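Oligopeptide ABC transporter OppAIV (Borrelia burgdorferi B31, PDB 4GL8) probably binds oligopeptides and hands them to an ABC transporter for uptake. Local coordinates at residues 56-60 with 520-524; 218-224 with 237-243; 245-251 with 265-270; 287-293 with 492-498; 328-332 with 344-348. All blocks are in the same frame, centred on the assembly; numbering follows the deposited sequence.

Contact 1 (56-60 with 520-524); sequences IVSQM and FNLSE
Phe520 offers its carbonyl oxygen to the side-chain amide of Gln59: Gln59 NE2 to Phe520 O is 2.8 Å, and the N-H points almost straight at the acceptor, at 172°. The oxygen lies practically in the Gln59 amide plane, whereas the donor is tilted from the plane of the Phe520 carbonyl. Gly55 O takes a second bond from the same NE2. At Asn521 the side chain turns away, and it is the backbone that meets the amide, with Asn521 CA 3.8 Å from Gln59 OE1. Leu522 then returns a bond, Leu522 N to Gln59 OE1 at 2.9 Å, so one amide pairs with the C=O before Asn521 and the N-H after it. A bend at chi2 of Gln59 (-53°) brings the amide to this backbone. Leu522 CB adds van der Waals contact, 3.5 Å from Gln59 OE1. Ser523 is reached through a water that accepts from Ser523 N at 3.0 Å and donates to Gln59 OE1, giving that oxygen a second donor. Glu524 continues the 3-10 turn and forms a salt bridge with Arg75. The contact joins the C-terminal region of helix 51-57 to the loop between strands 509-510 and 526-527; Leu522 lies on Ile239 and Phe241 of strand 238-242, while Gln59 and Met60 rest on Leu222 of strand 219-224.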
# COMPACT_ATOMS: atom_id res chain seq x y z
N ILE A 56 7.22 -4.38 7.47
CA ILE A 56 8.11 -5.34 8.09
C ILE A 56 9.18 -5.81 7.09
O ILE A 56 10.38 -5.78 7.38
CB ILE A 56 7.28 -6.50 8.68
CG1 ILE A 56 6.47 -6.00 9.87
CG2 ILE A 56 8.18 -7.65 9.11
CD1 ILE A 56 5.32 -6.89 10.23
N VAL A 57 8.75 -6.26 5.92
CA VAL A 57 9.67 -6.84 4.95
C VAL A 57 10.73 -5.84 4.50
O VAL A 57 11.84 -6.23 4.20
CB VAL A 57 8.90 -7.38 3.72
CG1 VAL A 57 9.30 -6.69 2.42
CG2 VAL A 57 9.10 -8.84 3.57
N SER A 58 10.36 -4.57 4.45
CA SER A 58 11.28 -3.53 4.08
C SER A 58 12.43 -3.41 5.10
O SER A 58 13.50 -2.90 4.75
CB SER A 58 10.54 -2.20 3.86
OG SER A 58 10.13 -1.65 5.13
N GLN A 59 12.24 -3.92 6.34
CA GLN A 59 13.33 -3.92 7.32
C GLN A 59 14.29 -5.07 7.13
O GLN A 59 15.32 -5.11 7.77
CB GLN A 59 12.81 -3.94 8.76
CG GLN A 59 11.65 -3.02 9.05
CD GLN A 59 11.93 -1.59 8.63
OE1 GLN A 59 12.96 -1.02 8.98
NE2 GLN A 59 11.03 -1.02 7.84
N MET A 60 13.95 -5.99 6.22
CA MET A 60 14.72 -7.19 6.04
C MET A 60 15.31 -7.35 4.67
O MET A 60 16.34 -7.97 4.56
CB MET A 60 13.89 -8.41 6.36
CG MET A 60 13.33 -8.36 7.76
SD MET A 60 12.67 -9.93 8.31
CE MET A 60 11.12 -9.95 7.45
N PHE A 520 9.89 3.62 6.02
CA PHE A 520 10.75 3.71 7.19
C PHE A 520 11.88 2.72 7.22
O PHE A 520 11.68 1.55 6.90
CB PHE A 520 9.93 3.52 8.47
CG PHE A 520 8.77 4.44 8.56
CD1 PHE A 520 8.94 5.82 8.44
CD2 PHE A 520 7.49 3.94 8.75
CE1 PHE A 520 7.87 6.68 8.52
CE2 PHE A 520 6.43 4.81 8.84
CZ PHE A 520 6.62 6.17 8.73
N ASN A 521 13.04 3.22 7.64
CA ASN A 521 14.24 2.41 7.91
C ASN A 521 14.55 2.45 9.41
O ASN A 521 15.25 3.36 9.93
CB ASN A 521 15.42 2.95 7.10
CG ASN A 521 16.60 2.00 7.08
OD1 ASN A 521 16.84 1.20 8.02
ND2 ASN A 521 17.35 2.08 6.00
N LEU A 522 14.00 1.47 10.11
CA LEU A 522 14.10 1.43 11.55
C LEU A 522 15.54 1.10 11.99
O LEU A 522 15.88 1.33 13.12
CB LEU A 522 13.08 0.46 12.15
CG LEU A 522 11.62 0.71 11.77
CD1 LEU A 522 10.74 -0.37 12.38
CD2 LEU A 522 11.13 2.07 12.20
N SER A 523 16.38 0.58 11.09
CA SER A 523 17.80 0.35 11.40
C SER A 523 18.58 1.63 11.67
O SER A 523 19.67 1.57 12.23
CB SER A 523 18.52 -0.41 10.30
OG SER A 523 18.86 0.47 9.25
N GLU A 524 18.03 2.78 11.25
CA GLU A 524 18.66 4.08 11.51
C GLU A 524 18.30 4.61 12.90
O GLU A 524 18.77 5.70 13.29
CB GLU A 524 18.28 5.08 10.43
CG GLU A 524 18.87 4.69 9.07
CD GLU A 524 18.73 5.77 8.01
OE1 GLU A 524 18.11 6.83 8.31
OE2 GLU A 524 19.22 5.54 6.87
O HOH W 1 15.47 -1.26 8.87

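Contact 2 (218-224 with 237-243); sequences EKVVLEK and DSIIFFV
Phe242 receives Lys219 on one face of its ring: Lys219 CG stands 4.2 Å from the ring centroid and 23° off the normal, a CH-pi contact between side chains that run side by side. Phe241, on the other face of the sheet, is met at its edge instead. Near the plane of its ring lie Val220 O and Leu222 CD2, the latter 3.6 Å from Phe241 CE2. With chi1 of Phe241 at -72°, CG sits beside the backbone N and opposite the carbonyl carbon, which sends the ring along the strand pair to Leu222. Ile240 CG2 packs against the Lys219 chain, 3.7 Å from Lys219 CD. The backbones alternate regularly: Val220 with Phe241 and Leu222 with Ile239 are hydrogen-bonded pairs, with Leu222 N to Ile239 O at 2.9 Å. Leu222 O is gripped twice. Ser238 OG donates to it at 2.8 Å, nearly along the C=O axis, while Ile239 N comes from above the carbonyl plane, 3.1 Å from Leu222 O. The short strand axes run at 167°, 4.7 Å apart. Strand 209-215 flanks 219-224, where Glu218 and Lys219 both face Val215 in a classic beta bulge, and strand 31-35 lies parallel to 238-242. The pair itself is an antiparallel beta hairpin with a long connecting loop, set among mixed strands, with Val220, Leu222, Ile239 and Phe241 on the buried face, where Gln59 and Leu522 pack.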
# COMPACT_ATOMS: atom_id res chain seq x y z
N GLU A 218 0.88 -12.55 17.66
CA GLU A 218 1.45 -11.96 18.84
C GLU A 218 2.68 -11.10 18.55
O GLU A 218 2.72 -9.92 18.89
CB GLU A 218 1.78 -13.08 19.82
CG GLU A 218 1.76 -12.64 21.27
CD GLU A 218 2.46 -13.64 22.18
OE1 GLU A 218 1.98 -14.80 22.26
OE2 GLU A 218 3.50 -13.25 22.80
N LYS A 219 3.70 -11.68 17.93
CA LYS A 219 5.01 -11.03 17.80
C LYS A 219 5.78 -11.43 16.54
O LYS A 219 5.77 -12.58 16.14
CB LYS A 219 5.90 -11.43 18.97
CG LYS A 219 5.89 -10.48 20.15
CD LYS A 219 7.00 -10.85 21.15
CE LYS A 219 6.67 -12.11 21.94
NZ LYS A 219 7.80 -13.08 21.93
N VAL A 220 6.49 -10.47 15.96
CA VAL A 220 7.48 -10.78 14.93
C VAL A 220 8.77 -10.18 15.49
O VAL A 220 8.84 -8.99 15.73
CB VAL A 220 7.10 -10.17 13.57
CG1 VAL A 220 8.04 -10.64 12.48
CG2 VAL A 220 5.66 -10.48 13.21
N VAL A 221 9.78 -11.01 15.71
CA VAL A 221 11.05 -10.58 16.27
C VAL A 221 12.10 -10.59 15.19
O VAL A 221 12.37 -11.64 14.56
CB VAL A 221 11.49 -11.45 17.46
CG1 VAL A 221 12.70 -10.85 18.16
CG2 VAL A 221 10.33 -11.63 18.45
N LEU A 222 12.68 -9.43 14.96
CA LEU A 222 13.80 -9.26 14.05
C LEU A 222 15.09 -9.13 14.83
O LEU A 222 15.10 -8.54 15.91
CB LEU A 222 13.61 -8.01 13.21
CG LEU A 222 12.72 -8.05 11.96
CD1 LEU A 222 11.49 -8.91 12.18
CD2 LEU A 222 12.34 -6.65 11.50
N GLU A 223 16.19 -9.66 14.29
CA GLU A 223 17.49 -9.41 14.89
C GLU A 223 18.48 -8.87 13.86
O GLU A 223 18.37 -9.17 12.66
CB GLU A 223 18.03 -10.64 15.61
CG GLU A 223 18.69 -11.69 14.73
CD GLU A 223 19.01 -13.01 15.46
OE1 GLU A 223 18.74 -14.08 14.86
OE2 GLU A 223 19.51 -13.01 16.60
N LYS A 224 19.45 -8.10 14.35
CA LYS A 224 20.48 -7.52 13.49
C LYS A 224 21.10 -8.59 12.60
O LYS A 224 21.45 -9.68 13.10
CB LYS A 224 21.58 -6.84 14.32
CG LYS A 224 22.67 -6.19 13.46
CD LYS A 224 23.63 -5.31 14.24
CE LYS A 224 24.78 -4.92 13.34
NZ LYS A 224 25.71 -3.92 13.93
N ASP A 237 20.04 -4.21 18.34
CA ASP A 237 20.23 -5.67 18.22
C ASP A 237 18.94 -6.35 17.80
O ASP A 237 18.96 -7.43 17.21
CB ASP A 237 20.66 -6.25 19.56
CG ASP A 237 21.98 -5.70 20.02
OD1 ASP A 237 22.99 -5.88 19.31
OD2 ASP A 237 22.02 -5.08 21.10
N SER A 238 17.82 -5.74 18.15
CA SER A 238 16.54 -6.35 17.91
C SER A 238 15.39 -5.36 17.76
O SER A 238 15.35 -4.30 18.40
CB SER A 238 16.22 -7.32 19.03
OG SER A 238 15.02 -7.98 18.69
N ILE A 239 14.44 -5.73 16.90
CA ILE A 239 13.19 -5.02 16.81
C ILE A 239 12.08 -6.01 17.06
O ILE A 239 12.07 -7.07 16.47
CB ILE A 239 13.00 -4.36 15.44
CG1 ILE A 239 13.98 -3.21 15.30
CG2 ILE A 239 11.57 -3.87 15.25
CD1 ILE A 239 14.12 -2.77 13.87
N ILE A 240 11.15 -5.66 17.95
CA ILE A 240 9.98 -6.48 18.18
C ILE A 240 8.70 -5.77 17.69
O ILE A 240 8.33 -4.72 18.22
CB ILE A 240 9.81 -6.88 19.67
CG1 ILE A 240 11.05 -7.64 20.18
CG2 ILE A 240 8.56 -7.75 19.84
CD1 ILE A 240 10.99 -7.95 21.68
N PHE A 241 8.04 -6.37 16.69
CA PHE A 241 6.73 -5.92 16.24
C PHE A 241 5.67 -6.62 17.06
O PHE A 241 5.51 -7.82 16.95
CB PHE A 241 6.49 -6.26 14.76
CG PHE A 241 7.29 -5.44 13.81
CD1 PHE A 241 6.84 -4.20 13.41
CD2 PHE A 241 8.49 -5.89 13.34
CE1 PHE A 241 7.58 -3.43 12.53
CE2 PHE A 241 9.24 -5.13 12.47
CZ PHE A 241 8.78 -3.90 12.06
N PHE A 242 4.97 -5.86 17.90
CA PHE A 242 3.84 -6.39 18.65
C PHE A 242 2.58 -6.24 17.84
O PHE A 242 2.24 -5.17 17.36
CB PHE A 242 3.69 -5.69 19.99
CG PHE A 242 4.55 -6.25 21.06
CD1 PHE A 242 4.09 -7.31 21.85
CD2 PHE A 242 5.83 -5.75 21.28
CE1 PHE A 242 4.90 -7.84 22.85
CE2 PHE A 242 6.64 -6.27 22.28
CZ PHE A 242 6.17 -7.32 23.07
N VAL A 243 1.89 -7.35 17.66
CA VAL A 243 0.65 -7.37 16.94
C VAL A 243 -0.48 -7.24 17.96
O VAL A 243 -0.39 -7.80 19.07
CB VAL A 243 0.48 -8.70 16.22
CG1 VAL A 243 -0.90 -8.78 15.59
CG2 VAL A 243 1.58 -8.86 15.18

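Contact 3 (245-251 with 265-270); sequences DNSITAY and NVPPDL
Ser247 and Asn265 are joined through one water, which donates to both backbone carbonyls: it lies 2.5 Å from Asn265 O and 2.7 Å from Ser247 O. No direct hydrogen bond crosses between the segments, so the remaining contact is packing. Ser247 CB presses on Asn265 O at 3.4 Å, and its hydroxyl lies beside the proline backbone, with Ser247 OG 3.3 Å from Pro267 CA. That hydroxyl is bonded to Asp380, while the amide nitrogen of Asn265 is bonded to Asn35. The Pro267 ring meets Tyr251 crosswise, at about a right angle, with Pro267 CG 3.6 Å from Tyr251 CB. Tyr251 has CG opposite its backbone N (chi1 -177°), which brings the ring out to Leu270, whose CD1 approaches Tyr251 CE2 obliquely at 3.8 Å. Ile248 reaches back to the same proline, its CD1 4.1 Å from Pro267 CB. At the start of the helix Asn246 OD1 accepts from Thr249 N at 2.9 Å, the donor standing above the plane of the side-chain carbonyl. This is an asparagine N-cap, and it opens helix 247-255 with its first turn seated against the proline loop that leads into helix 271-274.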
# COMPACT_ATOMS: atom_id res chain seq x y z
N ASP A 245 -4.90 -5.72 17.45
CA ASP A 245 -5.97 -4.89 16.86
C ASP A 245 -6.54 -3.91 17.88
O ASP A 245 -7.29 -2.98 17.52
CB ASP A 245 -7.13 -5.80 16.42
CG ASP A 245 -6.73 -6.76 15.31
OD1 ASP A 245 -5.76 -6.45 14.59
OD2 ASP A 245 -7.39 -7.82 15.15
N ASN A 246 -6.23 -4.14 19.16
CA ASN A 246 -6.75 -3.35 20.26
C ASN A 246 -5.84 -2.13 20.57
O ASN A 246 -4.89 -2.24 21.34
CB ASN A 246 -6.93 -4.26 21.49
CG ASN A 246 -7.68 -3.59 22.62
OD1 ASN A 246 -7.44 -2.42 22.97
ND2 ASN A 246 -8.58 -4.33 23.23
N SER A 247 -6.16 -0.97 20.00
CA SER A 247 -5.41 0.25 20.25
C SER A 247 -5.28 0.62 21.74
O SER A 247 -4.27 1.19 22.14
CB SER A 247 -6.02 1.44 19.48
OG SER A 247 -7.16 1.96 20.12
N ILE A 248 -6.27 0.29 22.56
CA ILE A 248 -6.21 0.58 24.00
C ILE A 248 -5.18 -0.28 24.68
O ILE A 248 -4.52 0.17 25.59
CB ILE A 248 -7.58 0.36 24.73
CG1 ILE A 248 -8.62 1.38 24.25
CG2 ILE A 248 -7.42 0.46 26.26
CD1 ILE A 248 -8.29 2.83 24.62
N THR A 249 -5.04 -1.53 24.26
CA THR A 249 -4.04 -2.41 24.85
C THR A 249 -2.67 -1.84 24.51
O THR A 249 -1.83 -1.63 25.38
CB THR A 249 -4.15 -3.82 24.27
OG1 THR A 249 -5.45 -4.33 24.56
CG2 THR A 249 -3.06 -4.73 24.86
N ALA A 250 -2.48 -1.59 23.22
CA ALA A 250 -1.27 -0.94 22.74
C ALA A 250 -0.96 0.37 23.48
O ALA A 250 0.19 0.63 23.85
CB ALA A 250 -1.39 -0.69 21.23
N TYR A 251 -1.98 1.20 23.70
CA TYR A 251 -1.75 2.49 24.32
C TYR A 251 -1.37 2.33 25.80
O TYR A 251 -0.50 3.07 26.29
CB TYR A 251 -2.96 3.39 24.17
CG TYR A 251 -2.76 4.77 24.73
CD1 TYR A 251 -1.72 5.57 24.28
CD2 TYR A 251 -3.62 5.29 25.70
CE1 TYR A 251 -1.53 6.84 24.78
CE2 TYR A 251 -3.45 6.56 26.20
CZ TYR A 251 -2.41 7.34 25.73
OH TYR A 251 -2.21 8.60 26.21
N ASN A 265 -1.87 2.92 14.82
CA ASN A 265 -2.90 2.27 15.64
C ASN A 265 -3.12 2.94 17.00
O ASN A 265 -3.06 2.28 18.04
CB ASN A 265 -2.53 0.78 15.84
CG ASN A 265 -3.63 -0.03 16.52
OD1 ASN A 265 -4.82 0.18 16.25
ND2 ASN A 265 -3.25 -0.96 17.41
N VAL A 266 -3.37 4.25 17.00
CA VAL A 266 -3.63 4.99 18.24
C VAL A 266 -5.12 4.99 18.63
O VAL A 266 -5.97 4.70 17.81
CB VAL A 266 -3.15 6.44 18.13
CG1 VAL A 266 -1.67 6.46 17.81
CG2 VAL A 266 -3.95 7.21 17.08
N PRO A 267 -5.44 5.27 19.90
CA PRO A 267 -6.86 5.25 20.25
C PRO A 267 -7.60 6.43 19.63
O PRO A 267 -7.32 7.59 20.01
CB PRO A 267 -6.86 5.34 21.78
CG PRO A 267 -5.53 4.83 22.16
CD PRO A 267 -4.60 5.32 21.09
N PRO A 268 -8.51 6.16 18.68
CA PRO A 268 -9.18 7.20 17.91
C PRO A 268 -9.99 8.14 18.80
O PRO A 268 -10.12 9.31 18.48
CB PRO A 268 -10.12 6.39 16.99
CG PRO A 268 -10.43 5.15 17.77
CD PRO A 268 -9.10 4.82 18.41
N ASP A 269 -10.51 7.62 19.91
CA ASP A 269 -11.22 8.41 20.91
C ASP A 269 -10.34 9.37 21.72
O ASP A 269 -10.86 10.33 22.28
CB ASP A 269 -11.91 7.47 21.91
CG ASP A 269 -13.24 6.95 21.41
OD1 ASP A 269 -13.49 7.01 20.19
OD2 ASP A 269 -14.03 6.47 22.26
N LEU A 270 -9.04 9.11 21.83
CA LEU A 270 -8.19 9.90 22.76
C LEU A 270 -7.35 10.92 22.01
O LEU A 270 -6.49 11.57 22.59
CB LEU A 270 -7.30 8.99 23.60
CG LEU A 270 -8.04 8.04 24.55
CD1 LEU A 270 -7.11 6.98 25.09
CD2 LEU A 270 -8.69 8.80 25.70
O HOH W 2 -2.56 2.42 20.44

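Contact 4 (287-293 with 492-498); sequences STSFYSL and AVFLNIT
Ser289 faces two residues at once, Leu495 and Asn496, in a classic beta bulge that shifts the register by one. The evidence lies in its carbonyl: Ser289 O accepts from Leu495 N at 3.0 Å and from Asn496 N at 3.3 Å. Leu495 departs from strand geometry to do this, with psi at -55°. A water joins the side chains at the bulge, bonded to Ser289 OG and accepting from Asn496 ND2 at 2.8 Å. Regular pairing resumes beyond, where Tyr291 N reaches Val493 O at 2.8 Å. On one face Phe290 and Phe494 lie side by side, their ring planes inclined at 55°, and Phe290 CB touches Phe494 CD1 at 3.7 Å. On the opposite face from the phenylalanines, Tyr291 CD1 meets Leu495 CD1 obliquely, at 3.8 Å. Near the other end, Ser287 packs on a modified side chain of the bound peptide. Strand 287-293 runs between 422-428 and 492-504, both antiparallel to it. Helix 380-397 covers Tyr291 and Leu495, helix 315-323 covers Val493 and Asn496, and strand 328-329 extends the sheet beyond 492-504.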
# COMPACT_ATOMS: atom_id res chain seq x y z
N SER A 287 -1.91 8.41 0.75
CA SER A 287 -2.76 7.28 1.04
C SER A 287 -4.19 7.79 1.11
O SER A 287 -4.41 8.91 1.52
CB SER A 287 -2.28 6.68 2.36
OG SER A 287 -2.69 5.36 2.46
N THR A 288 -5.15 6.98 0.64
CA THR A 288 -6.53 7.38 0.57
C THR A 288 -7.43 6.44 1.35
O THR A 288 -7.12 5.26 1.55
CB THR A 288 -7.08 7.42 -0.89
OG1 THR A 288 -7.04 6.13 -1.51
CG2 THR A 288 -6.30 8.44 -1.76
N SER A 289 -8.58 6.97 1.75
CA SER A 289 -9.68 6.19 2.30
C SER A 289 -10.87 6.25 1.33
O SER A 289 -11.28 7.33 0.89
CB SER A 289 -10.08 6.71 3.69
OG SER A 289 -11.37 6.23 4.08
N PHE A 290 -11.36 5.08 0.93
CA PHE A 290 -12.58 4.98 0.14
C PHE A 290 -13.31 3.68 0.49
O PHE A 290 -12.72 2.80 1.05
CB PHE A 290 -12.32 5.11 -1.37
CG PHE A 290 -11.41 4.04 -1.97
CD1 PHE A 290 -11.92 2.83 -2.38
CD2 PHE A 290 -10.06 4.30 -2.18
CE1 PHE A 290 -11.10 1.86 -2.96
CE2 PHE A 290 -9.23 3.36 -2.77
CZ PHE A 290 -9.75 2.12 -3.15
N TYR A 291 -14.61 3.61 0.20
CA TYR A 291 -15.36 2.36 0.38
C TYR A 291 -15.59 1.74 -0.99
O TYR A 291 -16.15 2.40 -1.86
CB TYR A 291 -16.70 2.65 1.11
CG TYR A 291 -16.61 2.58 2.63
CD1 TYR A 291 -15.48 2.98 3.31
CD2 TYR A 291 -17.68 2.10 3.37
CE1 TYR A 291 -15.40 2.86 4.70
CE2 TYR A 291 -17.63 2.01 4.75
CZ TYR A 291 -16.48 2.39 5.41
OH TYR A 291 -16.47 2.27 6.79
N SER A 292 -15.14 0.51 -1.19
CA SER A 292 -15.38 -0.21 -2.43
C SER A 292 -16.78 -0.81 -2.45
O SER A 292 -17.38 -1.09 -1.39
CB SER A 292 -14.40 -1.35 -2.59
OG SER A 292 -13.06 -0.94 -2.53
N LEU A 293 -17.25 -1.02 -3.68
CA LEU A 293 -18.61 -1.45 -3.98
C LEU A 293 -18.52 -2.59 -4.98
O LEU A 293 -17.90 -2.44 -6.02
CB LEU A 293 -19.44 -0.30 -4.54
CG LEU A 293 -19.46 0.96 -3.68
CD1 LEU A 293 -20.04 2.13 -4.45
CD2 LEU A 293 -20.21 0.79 -2.37
N ALA A 492 -16.44 3.74 -6.46
CA ALA A 492 -16.26 3.73 -5.04
C ALA A 492 -16.77 5.04 -4.44
O ALA A 492 -16.97 6.04 -5.13
CB ALA A 492 -14.78 3.52 -4.73
N VAL A 493 -16.99 5.00 -3.14
CA VAL A 493 -17.26 6.18 -2.34
C VAL A 493 -15.92 6.67 -1.83
O VAL A 493 -15.37 6.12 -0.90
CB VAL A 493 -18.21 5.82 -1.20
CG1 VAL A 493 -18.49 7.03 -0.34
CG2 VAL A 493 -19.49 5.24 -1.78
N PHE A 494 -15.37 7.67 -2.49
CA PHE A 494 -14.09 8.24 -2.11
C PHE A 494 -14.31 9.23 -0.97
O PHE A 494 -15.19 10.10 -1.04
CB PHE A 494 -13.45 8.95 -3.31
CG PHE A 494 -13.15 8.03 -4.45
CD1 PHE A 494 -12.03 7.23 -4.43
CD2 PHE A 494 -14.00 7.95 -5.54
CE1 PHE A 494 -11.76 6.37 -5.49
CE2 PHE A 494 -13.73 7.11 -6.61
CZ PHE A 494 -12.62 6.30 -6.58
N LEU A 495 -13.49 9.10 0.06
CA LEU A 495 -13.73 9.79 1.32
C LEU A 495 -12.70 10.83 1.72
O LEU A 495 -13.04 11.96 2.03
CB LEU A 495 -13.85 8.75 2.44
CG LEU A 495 -15.09 7.86 2.38
CD1 LEU A 495 -14.99 6.73 3.38
CD2 LEU A 495 -16.34 8.65 2.65
N ASN A 496 -11.43 10.46 1.78
CA ASN A 496 -10.42 11.44 2.14
C ASN A 496 -9.03 11.00 1.76
O ASN A 496 -8.81 9.86 1.33
CB ASN A 496 -10.48 11.76 3.64
CG ASN A 496 -10.35 10.53 4.49
OD1 ASN A 496 -9.30 9.90 4.54
ND2 ASN A 496 -11.44 10.17 5.18
N ILE A 497 -8.12 11.96 1.85
CA ILE A 497 -6.71 11.72 1.73
C ILE A 497 -6.21 11.62 3.15
O ILE A 497 -6.35 12.57 3.94
CB ILE A 497 -5.98 12.89 1.06
CG1 ILE A 497 -6.65 13.27 -0.28
CG2 ILE A 497 -4.49 12.55 0.94
CD1 ILE A 497 -6.66 12.19 -1.35
N THR A 498 -5.58 10.51 3.47
CA THR A 498 -5.32 10.12 4.87
C THR A 498 -4.19 10.92 5.52
O THR A 498 -3.25 11.32 4.85
CB THR A 498 -4.95 8.62 4.89
OG1 THR A 498 -6.15 7.85 4.72
CG2 THR A 498 -4.24 8.23 6.19
O HOH W 3 -4.90 5.16 4.52
O HOH W 4 -11.94 7.62 6.35

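Contact 5 (328-332 with 344-348); sequences IPTRR and SNLSL
Arg331 and Ser347 make the tight part of this contact: Arg331 NH1 donates to Ser347 O at 2.9 Å, with an N-H...O angle of 158°. The oxygen lies in the guanidinium plane, and the N-H uses one of its lone pairs. Bends at chi2 and chi3 of Arg331 fold the chain over the same carbonyl, so that Arg331 CG also comes within 3.3 Å of Ser347 O. Leu346 covers one face of the guanidinium, its CB 3.7 Å from Arg331 NH1, while Arg331 NH2 is taken by Ile486 O. Leu348 CD2 closes on Thr330 CA at 3.8 Å, and its CD1 meets the Pro329 ring. Here the short strand 328-329 gives way to an ST turn, in which Thr330 OG1 accepts from Arg332 N at 3.0 Å. Thr330 is itself bonded to Leu495 of strand 492-504. Packing thins toward Ser344 in the loop before helix 351-361. There Ser344 OG comes no nearer than 4.1 Å to Arg332 CG, and a water that accepts from Arg331 N has a long, weak bond to Ser344 OG. The charged end of Arg332 leads elsewhere, to salt bridges with Asp336 and Glu482.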
# COMPACT_ATOMS: atom_id res chain seq x y z
N ILE A 328 -7.69 15.10 4.80
CA ILE A 328 -8.33 16.02 3.90
C ILE A 328 -9.59 15.35 3.34
O ILE A 328 -9.49 14.39 2.61
CB ILE A 328 -7.43 16.40 2.70
CG1 ILE A 328 -6.02 16.86 3.13
CG2 ILE A 328 -8.13 17.44 1.82
CD1 ILE A 328 -5.97 18.22 3.76
N PRO A 329 -10.77 15.89 3.63
CA PRO A 329 -11.98 15.35 3.00
C PRO A 329 -11.98 15.61 1.50
O PRO A 329 -11.57 16.67 1.08
CB PRO A 329 -13.11 16.10 3.72
CG PRO A 329 -12.50 17.37 4.18
CD PRO A 329 -11.04 17.11 4.43
N THR A 330 -12.38 14.63 0.69
CA THR A 330 -12.24 14.74 -0.77
C THR A 330 -13.19 13.81 -1.57
O THR A 330 -13.63 12.78 -1.09
CB THR A 330 -10.78 14.49 -1.25
OG1 THR A 330 -10.60 15.03 -2.55
CG2 THR A 330 -10.45 13.01 -1.33
N ARG A 331 -13.48 14.23 -2.80
CA ARG A 331 -14.15 13.40 -3.77
C ARG A 331 -13.11 12.78 -4.72
O ARG A 331 -13.46 11.94 -5.57
CB ARG A 331 -15.13 14.23 -4.56
CG ARG A 331 -16.35 14.64 -3.75
CD ARG A 331 -17.44 13.59 -3.88
NE ARG A 331 -17.73 13.33 -5.29
CZ ARG A 331 -18.42 14.15 -6.08
NH1 ARG A 331 -18.94 15.27 -5.63
NH2 ARG A 331 -18.60 13.82 -7.35
N ARG A 332 -11.85 13.19 -4.55
CA ARG A 332 -10.74 12.71 -5.38
C ARG A 332 -10.34 11.28 -5.08
O ARG A 332 -10.50 10.79 -3.96
CB ARG A 332 -9.48 13.60 -5.23
CG ARG A 332 -9.61 15.04 -5.77
CD ARG A 332 -9.20 15.19 -7.23
NE ARG A 332 -7.86 14.67 -7.41
CZ ARG A 332 -6.72 15.33 -7.20
NH1 ARG A 332 -6.71 16.62 -6.86
NH2 ARG A 332 -5.56 14.71 -7.36
N SER A 344 -10.56 20.31 -7.47
CA SER A 344 -11.86 19.97 -8.05
C SER A 344 -12.92 20.86 -7.36
O SER A 344 -12.80 21.16 -6.16
CB SER A 344 -12.17 18.48 -7.92
OG SER A 344 -12.27 18.07 -6.57
N ASN A 345 -13.92 21.30 -8.12
CA ASN A 345 -15.01 22.10 -7.56
C ASN A 345 -16.09 21.24 -6.89
O ASN A 345 -17.17 21.74 -6.59
CB ASN A 345 -15.65 22.96 -8.66
N LEU A 346 -15.79 19.97 -6.63
CA LEU A 346 -16.82 18.95 -6.42
C LEU A 346 -17.43 18.99 -5.02
O LEU A 346 -16.74 19.14 -4.02
CB LEU A 346 -16.28 17.54 -6.71
CG LEU A 346 -15.82 17.30 -8.15
CD1 LEU A 346 -15.09 15.98 -8.30
CD2 LEU A 346 -16.99 17.38 -9.12
N SER A 347 -18.74 18.80 -4.94
CA SER A 347 -19.43 18.88 -3.65
C SER A 347 -18.98 17.73 -2.71
O SER A 347 -18.94 16.57 -3.08
CB SER A 347 -20.94 18.88 -3.85
OG SER A 347 -21.60 18.57 -2.62
N LEU A 348 -18.64 18.07 -1.48
CA LEU A 348 -18.20 17.08 -0.50
C LEU A 348 -19.36 16.34 0.14
O LEU A 348 -19.14 15.34 0.82
CB LEU A 348 -17.35 17.73 0.58
CG LEU A 348 -15.97 18.23 0.14
CD1 LEU A 348 -15.20 18.79 1.33
CD2 LEU A 348 -15.19 17.10 -0.50
O HOH W 5 -12.66 16.87 -3.39

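In the fold
Contacts 1 and 2 lie across the chain's centre from contacts 4 and 5. Contacts 1 and 2 have centres about 11 Å apart and touch directly, with Leu522 CB 3.8 Å from Ile239 CD1. Contacts 4 and 5 are equally close, and strand 492-504 binds strand 328-329 through Ile497 N and Ile328 O, 2.9 Å apart. Contact 3 stands apart from both pairs, its centre about 20 Å from that of contact 2 and 22 Å from that of contact 4, although its first segment follows closely after strand 238-242. Contact 4 reaches the bound peptide, through Ser287. Contact 2 lies about 31 Å from contact 4, centre to centre.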